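Local atomic coordinates of ABC transporter substrate-binding protein (PDB entry 4I1D), a protein that serves as the periplasmic solute-binding component of an ABC transporter, holds D-malate in this crystal, and may bind polyamines such as putrescine or spermidine. Residues W183-S186 and G187-A191; K172-E175 and I176-H179; N122-V125 and D126-D129; P282-A285 and A286-P289; P289-P292 and A293-A296. All coordinates share one frame; numbering follows the deposited sequence.

Contact 1 (W183-S186 and G187-A191); sequences WWTS and GAQSA. With MLT (D-malate), chain U.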
loop_
_atom_site.group_PDB
_atom_site.type_symbol
_atom_site.label_atom_id
_atom_site.label_comp_id
_atom_site.label_asym_id
_atom_site.label_seq_id
_atom_site.Cartn_x
_atom_site.Cartn_y
_atom_site.Cartn_z
ATOM N N TRP A 183 8.691 -1.433 26.561
ATOM C CA TRP A 183 7.280 -1.179 26.828
ATOM C C TRP A 183 6.533 -2.497 26.681
ATOM O O TRP A 183 6.345 -2.981 25.564
ATOM C CB TRP A 183 6.734 -0.162 25.826
ATOM C CG TRP A 183 7.350 1.211 25.978
ATOM C CD1 TRP A 183 8.507 1.656 25.413
ATOM C CD2 TRP A 183 6.830 2.306 26.744
ATOM N NE1 TRP A 183 8.739 2.966 25.776
ATOM C CE2 TRP A 183 7.723 3.385 26.594
ATOM C CE3 TRP A 183 5.696 2.474 27.549
ATOM C CZ2 TRP A 183 7.518 4.615 27.212
ATOM C CZ3 TRP A 183 5.494 3.700 28.162
ATOM C CH2 TRP A 183 6.398 4.749 27.994
ATOM N N TRP A 184 6.113 -3.089 27.793
ATOM C CA TRP A 184 5.508 -4.418 27.715
ATOM C C TRP A 184 4.036 -4.389 27.334
ATOM O O TRP A 184 3.358 -3.378 27.515
ATOM C CB TRP A 184 5.733 -5.234 28.993
ATOM C CG TRP A 184 5.140 -4.674 30.270
ATOM C CD1 TRP A 184 5.797 -3.952 31.220
ATOM C CD2 TRP A 184 3.797 -4.838 30.750
ATOM N NE1 TRP A 184 4.947 -3.644 32.255
ATOM C CE2 TRP A 184 3.715 -4.176 31.994
ATOM C CE3 TRP A 184 2.658 -5.481 30.252
ATOM C CZ2 TRP A 184 2.534 -4.126 32.746
ATOM C CZ3 TRP A 184 1.487 -5.436 31.001
ATOM C CH2 TRP A 184 1.436 -4.764 32.234
ATOM N N THR A 185 3.554 -5.512 26.806
ATOM C CA THR A 185 2.195 -5.610 26.285
ATOM C C THR A 185 1.406 -6.760 26.903
ATOM O O THR A 185 0.187 -6.792 26.794
ATOM C CB THR A 185 2.201 -5.846 24.773
ATOM O OG1 THR A 185 2.908 -7.061 24.500
ATOM C CG2 THR A 185 2.874 -4.689 24.039
ATOM N N SER A 186 2.093 -7.719 27.521
ATOM C CA SER A 186 1.392 -8.789 28.232
ATOM C C SER A 186 1.882 -8.957 29.666
ATOM O O SER A 186 3.036 -8.642 29.991
ATOM C CB SER A 186 1.490 -10.129 27.482
ATOM O OG SER A 186 2.767 -10.723 27.617
ATOM N N GLY A 187 0.995 -9.467 30.514
ATOM C CA GLY A 187 1.308 -9.675 31.912
ATOM C C GLY A 187 2.440 -10.675 32.057
ATOM O O GLY A 187 3.334 -10.510 32.888
ATOM N N ALA A 188 2.403 -11.712 31.233
ATOM C CA ALA A 188 3.433 -12.744 31.255
ATOM C C ALA A 188 4.778 -12.150 30.854
ATOM O O ALA A 188 5.810 -12.474 31.438
ATOM C CB ALA A 188 3.058 -13.881 30.330
ATOM N N GLN A 189 4.760 -11.263 29.868
ATOM C CA GLN A 189 5.988 -10.611 29.436
ATOM C C GLN A 189 6.584 -9.805 30.596
ATOM O O GLN A 189 7.791 -9.826 30.820
ATOM C CB GLN A 189 5.740 -9.730 28.208
ATOM C CG GLN A 189 6.873 -8.747 27.890
ATOM C CD GLN A 189 6.589 -7.899 26.654
ATOM O OE1 GLN A 189 5.433 -7.641 26.317
ATOM N NE2 GLN A 189 7.647 -7.475 25.968
ATOM N N SER A 190 5.728 -9.130 31.356
ATOM C CA SER A 190 6.208 -8.280 32.436
ATOM C C SER A 190 6.853 -9.138 33.514
ATOM O O SER A 190 7.842 -8.736 34.126
ATOM C CB SER A 190 5.080 -7.424 33.024
ATOM O OG SER A 190 4.217 -8.188 33.845
ATOM N N ALA A 191 6.287 -10.320 33.740
ATOM C CA ALA A 191 6.851 -11.254 34.703
ATOM C C ALA A 191 8.215 -11.761 34.234
ATOM O O ALA A 191 9.172 -11.792 35.006
ATOM C CB ALA A 191 5.917 -12.406 34.926
HETATM C C1 MLT U . -2.485 -9.564 29.123
HETATM O O1 MLT U . -3.209 -10.187 28.317
HETATM O O2 MLT U . -2.320 -8.334 28.957
HETATM C C2 MLT U . -1.839 -10.275 30.282
HETATM O O3 MLT U . -1.432 -11.600 29.982
HETATM C C3 MLT U . -2.839 -10.334 31.418
HETATM C C4 MLT U . -2.267 -11.253 32.462
HETATM O O4 MLT U . -2.510 -12.478 32.410
HETATM O O5 MLT U . -1.538 -10.812 33.382
HETATM O O HOH W 1 7.293 -5.313 24.011
#
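Ser190 lays its CB almost squarely over the face of the Trp184 indole, 3.6 Å from the centroid of the five-membered ring and 9° off its normal, a CH-pi contact. The ring reaches this place because its CG sits between the backbone N and the carbonyl carbon (chi1 62°); its NE1 is bonded to Met203 O. Ser190 OG turns back to Gly187 O at 2.7 Å. Strand 182-184 leads through Thr185 and Ser186 into helix 187-196, a strand-to-helix junction of the periplasmic binding protein fold, with Ser186 as N-cap: its OG accepts from Gln189 N at 3.1 Å. Gln189, extended beyond CG, runs back along Trp184 CB to Thr185, where OE1 takes two bonds. Thr185 N approaches at 2.9 Å from above the amide carbonyl plane, whereas Thr185 OG1, at 3.2 Å, lies nearly along the C=O axis. At the other end of the same amide, NE2 donates to a water that also bonds Trp183 O. Gly187, at the first turn of the helix, brings its N within 3.0 Å of D-malate C2; a CB there would collide with malate O5. Arg208 donates to the ligand from NH2.

Contact 2 (K172-E175 and I176-H179); sequences KLEE and IKPH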
loop_
_atom_site.group_PDB
_atom_site.type_symbol
_atom_site.label_atom_id
_atom_site.label_comp_id
_atom_site.label_asym_id
_atom_site.label_seq_id
_atom_site.Cartn_x
_atom_site.Cartn_y
_atom_site.Cartn_z
ATOM N N LYS A 172 5.759 14.366 30.932
ATOM C CA LYS A 172 6.560 13.617 31.891
ATOM C C LYS A 172 6.974 12.252 31.300
ATOM O O LYS A 172 8.078 11.756 31.530
ATOM C CB LYS A 172 5.782 13.474 33.203
ATOM C CG LYS A 172 6.619 13.176 34.427
ATOM C CD LYS A 172 7.521 14.347 34.798
ATOM C CE LYS A 172 8.345 13.989 36.015
ATOM N NZ LYS A 172 9.520 14.877 36.213
ATOM N N LEU A 173 6.098 11.667 30.498
ATOM C CA LEU A 173 6.408 10.388 29.870
ATOM C C LEU A 173 7.448 10.524 28.762
ATOM O O LEU A 173 8.261 9.617 28.540
ATOM C CB LEU A 173 5.138 9.739 29.321
ATOM C CG LEU A 173 4.318 9.007 30.376
ATOM C CD1 LEU A 173 2.923 8.734 29.839
ATOM C CD2 LEU A 173 5.025 7.710 30.766
ATOM N N GLU A 174 7.401 11.646 28.054
ATOM C CA GLU A 174 8.378 11.937 27.016
ATOM C C GLU A 174 9.764 12.011 27.632
ATOM O O GLU A 174 10.730 11.518 27.061
ATOM C CB GLU A 174 8.051 13.254 26.305
ATOM C CG GLU A 174 7.398 13.060 24.945
ATOM C CD GLU A 174 8.285 12.285 23.973
ATOM O OE1 GLU A 174 9.527 12.353 24.098
ATOM O OE2 GLU A 174 7.738 11.605 23.082
ATOM N N GLU A 175 9.852 12.616 28.812
ATOM C CA GLU A 175 11.123 12.728 29.513
ATOM C C GLU A 175 11.758 11.355 29.819
ATOM O O GLU A 175 12.965 11.185 29.673
ATOM C CB GLU A 175 10.962 13.558 30.793
ATOM C CG GLU A 175 12.183 13.516 31.712
ATOM C CD GLU A 175 11.964 14.201 33.058
ATOM O OE1 GLU A 175 10.858 14.741 33.297
ATOM O OE2 GLU A 175 12.913 14.196 33.878
ATOM N N ILE A 176 10.952 10.375 30.214
ATOM C CA ILE A 176 11.494 9.100 30.697
ATOM C C ILE A 176 11.762 8.134 29.542
ATOM O O ILE A 176 12.565 7.205 29.656
ATOM C CB ILE A 176 10.519 8.414 31.694
ATOM C CG1 ILE A 176 11.239 7.384 32.577
ATOM C CG2 ILE A 176 9.385 7.711 30.937
ATOM C CD1 ILE A 176 12.563 7.859 33.161
ATOM N N LYS A 177 11.076 8.370 28.431
ATOM C CA LYS A 177 11.031 7.440 27.302
ATOM C C LYS A 177 12.398 6.847 26.871
ATOM O O LYS A 177 12.504 5.643 26.615
ATOM C CB LYS A 177 10.338 8.129 26.126
ATOM C CG LYS A 177 9.811 7.216 25.058
ATOM C CD LYS A 177 9.070 8.033 24.022
ATOM C CE LYS A 177 8.124 7.162 23.202
ATOM N NZ LYS A 177 7.460 7.957 22.137
ATOM N N PRO A 178 13.446 7.684 26.786
ATOM C CA PRO A 178 14.753 7.149 26.365
ATOM C C PRO A 178 15.338 6.174 27.386
ATOM O O PRO A 178 16.270 5.420 27.069
ATOM C CB PRO A 178 15.641 8.405 26.270
ATOM C CG PRO A 178 14.687 9.535 26.067
ATOM C CD PRO A 178 13.453 9.157 26.870
ATOM N N HIS A 179 14.782 6.183 28.597
ATOM C CA HIS A 179 15.298 5.346 29.669
ATOM C C HIS A 179 14.452 4.095 29.861
ATOM O O HIS A 179 14.729 3.274 30.736
ATOM C CB HIS A 179 15.395 6.149 30.959
ATOM C CG HIS A 179 16.313 7.327 30.852
ATOM N ND1 HIS A 179 17.684 7.200 30.877
ATOM C CD2 HIS A 179 16.056 8.647 30.682
ATOM C CE1 HIS A 179 18.236 8.398 30.755
ATOM N NE2 HIS A 179 17.271 9.292 30.633
#
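Lys177 stands one turn beyond Glu174, where the C-terminal end of helix 166-176 gives way to a 3-10 segment, 177-179. Its CB rests between two carbonyls, 3.5 Å from Leu173 O and equally near Glu174 O. From there the chain runs fully extended, CG anti to the backbone N (chi1 -161°), and CG packs against the indole of Trp183. CD passes 3.9 Å from Glu174 OE2, and NZ ends 3.8 Å from the same oxygen, a long salt bridge between chains that cross obliquely. The ammonium has firmer partners outside: Phe321 O, the Phe321 ring in a cation-pi contact, and Asp167 of the third subunit in a salt bridge. Since Glu174 OE2 also lies near that aspartate, the lysine probably offsets the charge of both acids. The backbone loosens over the same residues: Ile176 N is shared weakly between Lys172 O and Leu173 O, and Lys177 N weakly between Leu173 O and Glu174 O. Pro178, which has no N-H to give, places CD against the carbonyl oxygens of Glu174 and Glu175. Beside it, the edge of the His179 ring faces Glu175 O, with CD2 4.1 Å from that oxygen.

Contact 3 (N122-V125 and D126-D129); sequences NSWV and DFWD. With SO4 (sulfate ion), chain K.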
loop_
_atom_site.group_PDB
_atom_site.type_symbol
_atom_site.label_atom_id
_atom_site.label_comp_id
_atom_site.label_asym_id
_atom_site.label_seq_id
_atom_site.Cartn_x
_atom_site.Cartn_y
_atom_site.Cartn_z
ATOM N N ASN A 122 10.671 3.611 45.625
ATOM C CA ASN A 122 9.504 3.489 46.486
ATOM C C ASN A 122 8.361 4.420 46.078
ATOM O O ASN A 122 7.378 4.578 46.807
ATOM C CB ASN A 122 9.915 3.765 47.936
ATOM C CG ASN A 122 8.828 3.405 48.923
ATOM O OD1 ASN A 122 8.348 4.251 49.688
ATOM N ND2 ASN A 122 8.421 2.147 48.900
ATOM N N SER A 123 8.498 5.033 44.907
ATOM C CA SER A 123 7.487 5.942 44.380
ATOM C C SER A 123 7.757 6.147 42.897
ATOM O O SER A 123 8.814 5.762 42.394
ATOM C CB SER A 123 7.557 7.283 45.099
ATOM O OG SER A 123 8.774 7.947 44.774
ATOM N N TRP A 124 6.816 6.754 42.186
ATOM C CA TRP A 124 7.061 7.035 40.780
ATOM C C TRP A 124 8.140 8.121 40.639
ATOM O O TRP A 124 8.895 8.138 39.668
ATOM C CB TRP A 124 5.756 7.345 40.033
ATOM C CG TRP A 124 4.832 6.185 40.156
ATOM C CD1 TRP A 124 3.647 6.142 40.829
ATOM C CD2 TRP A 124 5.071 4.856 39.673
ATOM N NE1 TRP A 124 3.116 4.869 40.769
ATOM C CE2 TRP A 124 3.974 4.065 40.062
ATOM C CE3 TRP A 124 6.096 4.268 38.920
ATOM C CZ2 TRP A 124 3.871 2.713 39.726
ATOM C CZ3 TRP A 124 6.000 2.924 38.601
ATOM C CH2 TRP A 124 4.894 2.166 39.001
ATOM N N VAL A 125 8.245 8.990 41.638
ATOM C CA VAL A 125 9.323 9.972 41.664
ATOM C C VAL A 125 10.674 9.248 41.578
ATOM O O VAL A 125 11.524 9.592 40.757
ATOM C CB VAL A 125 9.256 10.830 42.929
ATOM C CG1 VAL A 125 10.288 11.963 42.872
ATOM C CG2 VAL A 125 7.852 11.381 43.106
ATOM N N ASP A 126 10.853 8.223 42.408
ATOM C CA ASP A 126 12.062 7.408 42.354
ATOM C C ASP A 126 12.208 6.775 40.982
ATOM O O ASP A 126 13.282 6.799 40.393
ATOM C CB ASP A 126 12.030 6.321 43.423
ATOM C CG ASP A 126 12.050 6.890 44.839
ATOM O OD1 ASP A 126 12.495 8.045 45.021
ATOM O OD2 ASP A 126 11.622 6.176 45.773
ATOM N N PHE A 127 11.114 6.217 40.471
ATOM C CA PHE A 127 11.125 5.568 39.162
ATOM C C PHE A 127 11.643 6.499 38.072
ATOM O O PHE A 127 12.400 6.079 37.197
ATOM C CB PHE A 127 9.724 5.073 38.792
ATOM C CG PHE A 127 9.692 4.190 37.570
ATOM C CD1 PHE A 127 9.744 2.811 37.693
ATOM C CD2 PHE A 127 9.592 4.735 36.302
ATOM C CE1 PHE A 127 9.704 1.987 36.569
ATOM C CE2 PHE A 127 9.552 3.913 35.173
ATOM C CZ PHE A 127 9.607 2.544 35.312
ATOM N N TRP A 128 11.224 7.762 38.122
ATOM C CA TRP A 128 11.688 8.770 37.169
ATOM C C TRP A 128 13.119 9.250 37.455
ATOM O O TRP A 128 13.777 9.821 36.581
ATOM C CB TRP A 128 10.722 9.961 37.131
ATOM C CG TRP A 128 9.863 9.987 35.895
ATOM C CD1 TRP A 128 9.998 10.825 34.815
ATOM C CD2 TRP A 128 8.740 9.127 35.598
ATOM N NE1 TRP A 128 9.031 10.541 33.872
ATOM C CE2 TRP A 128 8.244 9.510 34.328
ATOM C CE3 TRP A 128 8.103 8.087 36.285
ATOM C CZ2 TRP A 128 7.142 8.883 33.729
ATOM C CZ3 TRP A 128 6.997 7.455 35.680
ATOM C CH2 TRP A 128 6.531 7.865 34.418
ATOM N N ASP A 129 13.613 9.010 38.666
ATOM C CA ASP A 129 14.955 9.500 39.035
ATOM C C ASP A 129 16.053 8.518 38.624
ATOM O O ASP A 129 16.501 7.698 39.424
ATOM C CB ASP A 129 15.042 9.770 40.533
ATOM C CG ASP A 129 16.251 10.623 40.907
ATOM O OD1 ASP A 129 16.155 11.347 41.922
ATOM O OD2 ASP A 129 17.286 10.573 40.194
HETATM S S SO4 K . 6.348 0.061 51.633
HETATM O O1 SO4 K . 6.726 -0.376 52.974
HETATM O O2 SO4 K . 5.311 -0.829 51.096
HETATM O O3 SO4 K . 5.857 1.442 51.693
HETATM O O4 SO4 K . 7.532 -0.019 50.783
#
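The short helix 124-128 begins at an N-cap serine, Ser123, whose OG accepts from Asp126 N at 3.2 Å in a nearly straight bond (167°). The serine hydroxyl lies between its own backbone N and carbonyl carbon (chi1 67°), which turns it over the first helical turn. Asp126 answers backward: its OD2 takes the N-H of Asn122, at 2.7 Å, on the anti lone pair. Asp126 thus gives its backbone N-H to the cap while its carboxylate grips Asn122, the residue before the cap, and this carboxylate, lying near the start of the helix, is probably favoured there by the helix dipole. Asn122 itself sends ND2 outward to a sulfate ion in a weak bond.

On the inner side the helix is built of aromatics. Trp124 and Phe127 form an edge-to-face (T-shaped) pair, the indole edge directed at the phenyl face, with centroids 5.5 Å apart and planes at 66°. Trp124 CE3 touches Phe127 CB at 3.7 Å, while CZ3 comes over the phenyl ring. This face packs into the core of a periplasmic binding protein lobe: Trp124 lies against Ala149, Met152 and Ala153 of helix 146-153 and donates from NE1 to Gln225 O, and both rings touch Leu109 of strand 100-112. Farther along, Trp128 turns a ring edge to Trp124 O, which stands 3.5 Å from CE3 and also accepts from Trp128 N at 2.8 Å. Asp129 leaves the helix, its N held by Asp126 O and only weakly by Val125 O.

Contact 4 (P282-A285 and A286-P289); sequences PERA and AQLP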
loop_
_atom_site.group_PDB
_atom_site.type_symbol
_atom_site.label_atom_id
_atom_site.label_comp_id
_atom_site.label_asym_id
_atom_site.label_seq_id
_atom_site.Cartn_x
_atom_site.Cartn_y
_atom_site.Cartn_z
ATOM N N PRO A 282 -5.271 -11.998 59.347
ATOM C CA PRO A 282 -4.665 -10.658 59.321
ATOM C C PRO A 282 -3.386 -10.597 58.479
ATOM O O PRO A 282 -3.222 -9.669 57.682
ATOM C CB PRO A 282 -4.328 -10.397 60.793
ATOM C CG PRO A 282 -5.243 -11.305 61.566
ATOM C CD PRO A 282 -5.387 -12.525 60.720
ATOM N N GLU A 283 -2.501 -11.577 58.664
ATOM C CA GLU A 283 -1.237 -11.650 57.934
ATOM C C GLU A 283 -1.453 -11.697 56.418
ATOM O O GLU A 283 -0.662 -11.153 55.654
ATOM C CB GLU A 283 -0.444 -12.886 58.366
ATOM C CG GLU A 283 -0.710 -13.346 59.797
ATOM C CD GLU A 283 0.206 -12.677 60.809
ATOM O OE1 GLU A 283 1.087 -11.887 60.394
ATOM O OE2 GLU A 283 0.049 -12.944 62.024
ATOM N N ARG A 284 -2.523 -12.360 55.992
ATOM C CA ARG A 284 -2.822 -12.505 54.570
ATOM C C ARG A 284 -3.473 -11.249 54.000
ATOM O O ARG A 284 -3.164 -10.830 52.881
ATOM C CB ARG A 284 -3.722 -13.725 54.328
ATOM C CG ARG A 284 -4.201 -13.888 52.885
ATOM C CD ARG A 284 -3.022 -13.999 51.930
ATOM N NE ARG A 284 -3.428 -14.093 50.529
ATOM C CZ ARG A 284 -2.602 -13.911 49.500
ATOM N NH1 ARG A 284 -1.326 -13.610 49.720
ATOM N NH2 ARG A 284 -3.049 -14.017 48.252
ATOM N N ALA A 285 -4.383 -10.658 54.766
ATOM C CA ALA A 285 -5.061 -9.437 54.338
ATOM C C ALA A 285 -4.049 -8.323 54.090
ATOM O O ALA A 285 -4.190 -7.533 53.147
ATOM C CB ALA A 285 -6.080 -9.005 55.381
ATOM N N ALA A 286 -3.026 -8.280 54.941
ATOM C CA ALA A 286 -1.997 -7.244 54.882
ATOM C C ALA A 286 -1.262 -7.207 53.542
ATOM O O ALA A 286 -0.494 -6.276 53.277
ATOM C CB ALA A 286 -0.999 -7.424 56.030
ATOM N N GLN A 287 -1.497 -8.220 52.709
ATOM C CA GLN A 287 -0.810 -8.346 51.428
ATOM C C GLN A 287 -1.711 -7.981 50.261
ATOM O O GLN A 287 -1.279 -8.009 49.106
ATOM C CB GLN A 287 -0.282 -9.772 51.242
ATOM C CG GLN A 287 0.789 -10.164 52.259
ATOM C CD GLN A 287 1.050 -11.661 52.305
ATOM O OE1 GLN A 287 0.240 -12.465 51.834
ATOM N NE2 GLN A 287 2.186 -12.043 52.883
ATOM N N LEU A 288 -2.959 -7.634 50.559
ATOM C CA LEU A 288 -3.959 -7.457 49.508
ATOM C C LEU A 288 -4.064 -6.006 49.072
ATOM O O LEU A 288 -3.865 -5.096 49.878
ATOM C CB LEU A 288 -5.331 -7.977 49.960
ATOM C CG LEU A 288 -5.407 -9.436 50.420
ATOM C CD1 LEU A 288 -6.796 -9.766 50.926
ATOM C CD2 LEU A 288 -5.007 -10.389 49.313
ATOM N N PRO A 289 -4.377 -5.789 47.785
ATOM C CA PRO A 289 -4.468 -4.443 47.190
ATOM C C PRO A 289 -5.517 -3.545 47.849
ATOM O O PRO A 289 -5.272 -2.352 48.011
ATOM C CB PRO A 289 -4.851 -4.727 45.731
ATOM C CG PRO A 289 -4.302 -6.143 45.470
ATOM C CD PRO A 289 -4.542 -6.860 46.783
#
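Arg284 NH1 donates to Gln287 OE1 at 2.9 Å, meeting the amide oxygen from a direction tilted slightly out of its carbonyl plane. The two side chains cross at about a right angle, with the guanidinium and amide planes 87° apart, so the glutamine presents its oxygen to the guanidinium edge without stacking on it. A bend at chi2 (58°) curls the arginine back toward the chain that follows it. Its other nitrogens have partners elsewhere: NE is bonded to Pro262 O, and NH2 has a long, weak ion pair with a sulfate.

Beneath this bridge the backbone closes the short helix 282-285. Ala286 N bonds Pro282 O at 3.1 Å, Gln287 N bonds Arg284 O, and Leu288 N returns to Ala285 O at 2.9 Å, closing a type I beta turn from Ala285 to Leu288. Packing completes the turn: Leu288 CD2 lies 4.0 Å above one guanidinium face, offset toward its rim, and CD1 meets Ala285 CA at 3.8 Å. Leu288 also reaches Pro262 and Phe275. An alanine in place of Arg284 is likely to leave Gln287 OE1 and Pro262 O without their donor and to uncover one flank of Leu288. One guanidinium thus joins the helix end, the turn after it and the loop at Pro262; its firm bonds here go to neutral carbonyl oxygens, while Asp266 and the sulfate are long, weak ion pairs, so the charge is probably only partly offset.

Contact 5 (P289-P292 and A293-A296); sequences PSEP and ANAA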
loop_
_atom_site.group_PDB
_atom_site.type_symbol
_atom_site.label_atom_id
_atom_site.label_comp_id
_atom_site.label_asym_id
_atom_site.label_seq_id
_atom_site.Cartn_x
_atom_site.Cartn_y
_atom_site.Cartn_z
ATOM N N PRO A 289 -4.377 -5.789 47.785
ATOM C CA PRO A 289 -4.468 -4.443 47.190
ATOM C C PRO A 289 -5.517 -3.545 47.849
ATOM O O PRO A 289 -5.272 -2.352 48.011
ATOM C CB PRO A 289 -4.851 -4.727 45.731
ATOM C CG PRO A 289 -4.302 -6.143 45.470
ATOM C CD PRO A 289 -4.542 -6.860 46.783
ATOM N N SER A 290 -6.657 -4.104 48.237
ATOM C CA SER A 290 -7.746 -3.298 48.788
ATOM C C SER A 290 -7.854 -3.317 50.312
ATOM O O SER A 290 -8.831 -2.814 50.878
ATOM C CB SER A 290 -9.079 -3.724 48.179
ATOM O OG SER A 290 -9.258 -5.125 48.284
ATOM N N GLU A 291 -6.869 -3.906 50.979
ATOM C CA GLU A 291 -6.827 -3.832 52.434
ATOM C C GLU A 291 -6.669 -2.355 52.791
ATOM O O GLU A 291 -5.843 -1.656 52.195
ATOM C CB GLU A 291 -5.669 -4.661 52.985
ATOM C CG GLU A 291 -5.681 -4.832 54.504
ATOM C CD GLU A 291 -4.509 -4.144 55.180
ATOM O OE1 GLU A 291 -4.267 -4.411 56.378
ATOM O OE2 GLU A 291 -3.829 -3.333 54.515
ATOM N N PRO A 292 -7.474 -1.866 53.747
ATOM C CA PRO A 292 -7.520 -0.433 54.057
ATOM C C PRO A 292 -6.153 0.263 54.108
ATOM O O PRO A 292 -6.007 1.324 53.495
ATOM C CB PRO A 292 -8.214 -0.404 55.416
ATOM C CG PRO A 292 -9.181 -1.557 55.321
ATOM C CD PRO A 292 -8.451 -2.630 54.548
ATOM N N ALA A 293 -5.172 -0.317 54.797
ATOM C CA ALA A 293 -3.870 0.338 54.936
ATOM C C ALA A 293 -3.079 0.379 53.623
ATOM O O ALA A 293 -2.318 1.319 53.384
ATOM C CB ALA A 293 -3.044 -0.299 56.054
ATOM N N ASN A 294 -3.255 -0.631 52.774
ATOM C CA ASN A 294 -2.597 -0.611 51.470
ATOM C C ASN A 294 -3.287 0.352 50.526
ATOM O O ASN A 294 -2.633 1.052 49.758
ATOM C CB ASN A 294 -2.530 -2.005 50.847
ATOM C CG ASN A 294 -1.533 -2.901 51.551
ATOM O OD1 ASN A 294 -0.559 -2.417 52.110
ATOM N ND2 ASN A 294 -1.778 -4.208 51.538
ATOM N N ALA A 295 -4.614 0.374 50.594
ATOM C CA ALA A 295 -5.421 1.256 49.759
ATOM C C ALA A 295 -5.078 2.720 50.021
ATOM O O ALA A 295 -5.059 3.539 49.095
ATOM C CB ALA A 295 -6.901 1.012 50.016
ATOM N N ALA A 296 -4.806 3.039 51.285
ATOM C CA ALA A 296 -4.513 4.410 51.680
ATOM C C ALA A 296 -3.243 4.945 51.023
ATOM O O ALA A 296 -3.092 6.149 50.874
ATOM C CB ALA A 296 -4.427 4.532 53.213
#
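Glu291 O receives Ala295 N at 2.9 Å in a straight bond (N-H...O 168°) that lies nearly in line with the carbonyl, and Pro292 O receives Ala296 N at 3.0 Å; these are the first i to i+4 bonds of helix 292-295. Glu291 itself is still extended (psi 133°), and the chain turns helical at Pro292, whose N has no hydrogen to donate, which costs nothing in the first turn of a helix. Asn294 N also comes to Glu291 O, weakly.

The glutamate side chain then folds over the helix start. Its CG is anti to the backbone N (chi1 -170°), and a bend at chi2 swings the carboxylate back, bringing OE2 to 3.3 Å from Asn294 N and 3.3 Å from Ala293 N, the latter bond weak. OE2 also touches Ala293 CB at 3.5 Å. Here a negative charge faces the N-H groups of the first turn, where the helix dipole would probably favour it. An alanine here, lacking the carboxylate, would probably leave the Ala293 and Asn294 N-H groups without their side-chain cap and the helix start less well held. Asn294, on the same turn, holds CB 3.6 Å from Glu291 O and turns its ND2 away to Leu288 O and Ala286 O, tying the helix to the loop before it. Pro289 and Ala295 pack on Leu228 of strand 219-235. The arrangement is a side-chain N-cap made by a glutamate and followed by proline at N1, opening a short helix laid on the sheet of this binding protein.

Overall arrangement
Along the chain the order is contact 3, contact 2, contact 1, contact 4, contact 5. Contacts 2 and 3 have centres about 13 Å apart and meet directly: Trp128 NE1 of helix 124-128 reaches Lys172 O on helix 166-176. Contact 1 follows after a short loop, its centre about 19 Å from that of contact 2, and Trp183 packs on Lys177 and Leu173. Contact 1 alone meets the ligand. Its strand 182-184 belongs to the mixed sheet, whose strand 219-235 is touched by Trp124 of contact 3 and Pro289 of contact 5. Contacts 4 and 5 share Pro289, with centres about 9 Å apart; their two short helices and connecting loop do not touch the malate, about 13 Å from the Pro289 side chain.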